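Local coordinates for DNA processing protein DprA (Streptococcus pneumoniae, PDB 3UQZ) that binds single-stranded DNA cooperatively, protects it from nucleases and helps load RecA onto it during transformation, at residues 82-95 with 208-220. Residues are numbered along the deposited sequence; the frame is centred on the assembly and turned at random.
Sequences PWDLSEIYDAPVLL and RNRIIAGLCRGVI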
# COMPACT_ATOMS: atom_id res chain seq x y z
N PRO A 82 11.64 -0.79 31.03
CA PRO A 82 12.25 -0.93 29.69
C PRO A 82 12.72 0.38 29.06
O PRO A 82 11.99 1.37 29.05
CB PRO A 82 11.20 -1.68 28.86
CG PRO A 82 9.95 -1.48 29.57
CD PRO A 82 10.21 -1.15 31.01
N TRP A 83 13.96 0.36 28.54
CA TRP A 83 14.64 1.50 27.95
C TRP A 83 13.95 2.14 26.77
O TRP A 83 14.05 3.35 26.62
CB TRP A 83 16.10 1.15 27.63
CG TRP A 83 17.01 1.01 28.83
CD1 TRP A 83 16.68 1.19 30.14
CD2 TRP A 83 18.41 0.69 28.81
NE1 TRP A 83 17.78 0.98 30.94
CE2 TRP A 83 18.86 0.68 30.14
CE3 TRP A 83 19.34 0.43 27.78
CZ2 TRP A 83 20.20 0.43 30.48
CZ3 TRP A 83 20.66 0.19 28.11
CH2 TRP A 83 21.08 0.20 29.45
N ASP A 84 13.25 1.35 25.93
CA ASP A 84 12.53 1.91 24.79
C ASP A 84 11.37 2.80 25.25
O ASP A 84 11.16 3.86 24.66
CB ASP A 84 12.00 0.80 23.87
CG ASP A 84 13.06 0.11 23.03
OD1 ASP A 84 13.87 0.82 22.38
OD2 ASP A 84 13.05 -1.14 22.97
N LEU A 85 10.64 2.38 26.30
CA LEU A 85 9.54 3.15 26.87
C LEU A 85 10.02 4.46 27.52
O LEU A 85 9.31 5.46 27.46
CB LEU A 85 8.71 2.28 27.86
CG LEU A 85 7.43 2.88 28.45
CD1 LEU A 85 6.40 3.24 27.37
CD2 LEU A 85 6.83 1.97 29.49
N SER A 86 11.23 4.48 28.11
CA SER A 86 11.80 5.66 28.75
C SER A 86 12.10 6.79 27.75
O SER A 86 12.15 7.95 28.16
CB SER A 86 13.08 5.29 29.49
OG SER A 86 14.11 4.97 28.57
N GLU A 87 12.30 6.44 26.46
CA GLU A 87 12.65 7.38 25.38
C GLU A 87 11.48 8.20 24.84
O GLU A 87 11.71 9.17 24.12
CB GLU A 87 13.34 6.66 24.23
CG GLU A 87 14.68 6.03 24.56
CD GLU A 87 15.06 4.99 23.53
OE1 GLU A 87 15.97 4.18 23.82
OE2 GLU A 87 14.44 4.97 22.44
N ILE A 88 10.24 7.82 25.15
CA ILE A 88 9.07 8.55 24.65
C ILE A 88 8.81 9.82 25.42
O ILE A 88 9.25 9.98 26.56
CB ILE A 88 7.79 7.67 24.53
CG1 ILE A 88 7.26 7.21 25.91
CG2 ILE A 88 7.99 6.50 23.58
CD1 ILE A 88 5.80 7.18 26.05
N TYR A 89 8.07 10.74 24.79
CA TYR A 89 7.67 11.96 25.46
C TYR A 89 6.54 11.55 26.44
O TYR A 89 5.65 10.78 26.05
CB TYR A 89 7.17 13.01 24.44
CG TYR A 89 6.46 14.18 25.09
CD1 TYR A 89 7.16 15.10 25.87
CD2 TYR A 89 5.09 14.34 24.97
CE1 TYR A 89 6.51 16.15 26.51
CE2 TYR A 89 4.42 15.38 25.61
CZ TYR A 89 5.14 16.29 26.37
OH TYR A 89 4.49 17.33 26.99
N ASP A 90 6.61 12.03 27.69
CA ASP A 90 5.64 11.73 28.75
C ASP A 90 5.60 10.23 29.11
O ASP A 90 4.54 9.65 29.29
CB ASP A 90 4.24 12.32 28.42
CG ASP A 90 3.31 12.49 29.60
OD1 ASP A 90 3.80 12.72 30.71
OD2 ASP A 90 2.07 12.42 29.41
N ALA A 91 6.80 9.61 29.22
CA ALA A 91 6.94 8.20 29.59
C ALA A 91 6.22 7.93 30.93
O ALA A 91 6.33 8.75 31.84
CB ALA A 91 8.41 7.85 29.70
N PRO A 92 5.43 6.83 31.06
CA PRO A 92 4.74 6.57 32.35
C PRO A 92 5.73 6.53 33.49
O PRO A 92 6.77 5.88 33.42
CB PRO A 92 4.05 5.21 32.14
CG PRO A 92 4.69 4.63 30.96
CD PRO A 92 5.16 5.76 30.08
N VAL A 93 5.45 7.32 34.51
CA VAL A 93 6.31 7.46 35.68
C VAL A 93 6.19 6.26 36.65
O VAL A 93 7.18 5.87 37.28
CB VAL A 93 6.11 8.86 36.29
CG1 VAL A 93 5.24 8.85 37.54
CG2 VAL A 93 7.43 9.56 36.49
N LEU A 94 5.00 5.65 36.73
CA LEU A 94 4.70 4.50 37.58
C LEU A 94 3.68 3.59 36.86
O LEU A 94 2.70 4.09 36.32
CB LEU A 94 4.15 4.98 38.95
CG LEU A 94 3.70 3.93 39.98
CD1 LEU A 94 4.88 3.34 40.72
CD2 LEU A 94 2.73 4.52 40.98
N LEU A 95 3.94 2.27 36.85
CA LEU A 95 3.08 1.26 36.24
C LEU A 95 2.79 0.12 37.20
O LEU A 95 3.71 -0.48 37.75
CB LEU A 95 3.67 0.66 34.93
CG LEU A 95 3.68 1.54 33.67
CD1 LEU A 95 4.62 1.00 32.63
CD2 LEU A 95 2.29 1.69 33.09
N ARG A 208 -3.13 5.31 27.26
CA ARG A 208 -2.76 3.89 27.28
C ARG A 208 -2.03 3.54 25.96
O ARG A 208 -1.03 2.82 25.99
CB ARG A 208 -4.07 3.10 27.42
CG ARG A 208 -4.01 1.60 27.50
CD ARG A 208 -4.31 0.84 26.21
NE ARG A 208 -5.28 1.48 25.33
CZ ARG A 208 -6.40 0.91 24.92
NH1 ARG A 208 -6.73 -0.30 25.34
NH2 ARG A 208 -7.21 1.56 24.09
N ASN A 209 -2.51 4.08 24.81
CA ASN A 209 -1.94 3.85 23.48
C ASN A 209 -0.49 4.29 23.33
O ASN A 209 0.28 3.65 22.60
CB ASN A 209 -2.80 4.46 22.39
CG ASN A 209 -4.13 3.79 22.21
OD1 ASN A 209 -4.30 2.58 22.41
ND2 ASN A 209 -5.11 4.56 21.78
N ARG A 210 -0.12 5.38 24.01
CA ARG A 210 1.23 5.95 24.06
C ARG A 210 2.23 4.90 24.61
O ARG A 210 3.33 4.77 24.08
CB ARG A 210 1.20 7.25 24.88
CG ARG A 210 2.35 7.47 25.87
CD ARG A 210 2.11 8.59 26.88
NE ARG A 210 1.04 8.22 27.80
CZ ARG A 210 1.19 8.09 29.11
NH1 ARG A 210 2.36 8.32 29.69
NH2 ARG A 210 0.16 7.73 29.87
N ILE A 211 1.79 4.11 25.63
CA ILE A 211 2.56 3.03 26.28
C ILE A 211 2.69 1.83 25.32
O ILE A 211 3.79 1.31 25.18
CB ILE A 211 1.98 2.63 27.66
CG1 ILE A 211 1.84 3.86 28.59
CG2 ILE A 211 2.80 1.51 28.33
CD1 ILE A 211 0.91 3.67 29.80
N ILE A 212 1.56 1.41 24.67
CA ILE A 212 1.55 0.31 23.69
C ILE A 212 2.62 0.56 22.63
O ILE A 212 3.47 -0.30 22.40
CB ILE A 212 0.14 0.10 23.05
CG1 ILE A 212 -0.91 -0.37 24.10
CG2 ILE A 212 0.21 -0.88 21.86
CD1 ILE A 212 -2.31 -0.37 23.61
N ALA A 213 2.60 1.76 22.01
CA ALA A 213 3.57 2.15 20.99
C ALA A 213 4.98 2.28 21.56
O ALA A 213 5.90 1.70 21.01
CB ALA A 213 3.13 3.46 20.34
N GLY A 214 5.12 2.99 22.69
CA GLY A 214 6.38 3.25 23.37
C GLY A 214 7.18 2.02 23.78
O GLY A 214 8.41 2.03 23.74
N LEU A 215 6.48 0.96 24.18
CA LEU A 215 7.05 -0.32 24.59
C LEU A 215 7.76 -1.05 23.43
O LEU A 215 8.68 -1.82 23.68
CB LEU A 215 5.89 -1.21 25.08
CG LEU A 215 5.91 -1.87 26.47
CD1 LEU A 215 6.81 -1.17 27.46
CD2 LEU A 215 4.50 -1.98 27.02
N CYS A 216 7.32 -0.82 22.18
CA CYS A 216 7.78 -1.55 20.99
C CYS A 216 8.59 -0.78 19.95
O CYS A 216 8.49 0.45 19.84
CB CYS A 216 6.60 -2.27 20.34
SG CYS A 216 5.34 -2.81 21.51
N ARG A 217 9.37 -1.52 19.14
CA ARG A 217 10.20 -0.99 18.05
C ARG A 217 9.40 -0.87 16.73
O ARG A 217 9.85 -0.19 15.80
CB ARG A 217 11.46 -1.85 17.84
CG ARG A 217 12.33 -2.01 19.09
CD ARG A 217 13.36 -0.92 19.24
NE ARG A 217 14.72 -1.43 19.03
CZ ARG A 217 15.51 -1.91 19.99
NH1 ARG A 217 15.08 -1.97 21.24
NH2 ARG A 217 16.73 -2.33 19.70
N GLY A 218 8.23 -1.51 16.69
CA GLY A 218 7.32 -1.49 15.56
C GLY A 218 5.86 -1.64 15.95
O GLY A 218 5.55 -2.27 16.97
N VAL A 219 4.96 -1.08 15.12
CA VAL A 219 3.51 -1.14 15.31
C VAL A 219 2.86 -1.74 14.06
O VAL A 219 3.11 -1.27 12.97
CB VAL A 219 2.87 0.24 15.66
CG1 VAL A 219 1.38 0.11 15.95
CG2 VAL A 219 3.57 0.91 16.83
N ILE A 220 2.03 -2.78 14.24
CA ILE A 220 1.27 -3.43 13.17
C ILE A 220 -0.15 -2.87 13.18
O ILE A 220 -0.83 -2.94 14.22
CB ILE A 220 1.32 -4.98 13.27
CG1 ILE A 220 2.74 -5.53 13.03
CG2 ILE A 220 0.29 -5.64 12.32
CD1 ILE A 220 2.94 -7.01 13.44
O HOH W 1 10.84 -2.86 22.59
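Arg210 reaches from helix 204-215 to the type II turn 88-91. Its chain bends at chi3, and NH1 donates a bent hydrogen bond (137° at the hydrogen) to Asp90 O, nearly in line with the C=O bond. NH2 pairs with Glu193 and NE with the Ala207 carbonyl, which should fix the guanidinium's rotation; Ile211 CG1 lies over one face. The Asp90 carboxylate sits off the guanidinium plane, offering charge alone, and bonds to Asn18 through OD1.

Ile88 crosses the Arg210 chain at about a right angle, CD1 against CG, while its CG2 rests 3.6 Å from Gly214 CA. With no side chain at Gly214, the backbones draw close, Leu85 CA to Gly214 CA being 4.7 Å. With CG anti to the backbone N (chi1 -174°), Leu85 lays CD1 by Gly214 C and Ile211 CG2, and CD2 on Leu215 CD1. Pro92 CG and Leu95 CD2 meet Ile211 CG1 and CD1 respectively.

Asp84 OD2 takes a bent salt-bridge hydrogen bond from Arg217 NH1 (2.8 Å) on its syn lone pair, at the guanidinium edge, the two planes 71° apart; a water links OD2 to Leu215 O. Helical turn 83-86, its following loop and early strand 94-99 thus pack on helix 204-215, which leads into strand 218-222 of DprA's Rossmann fold.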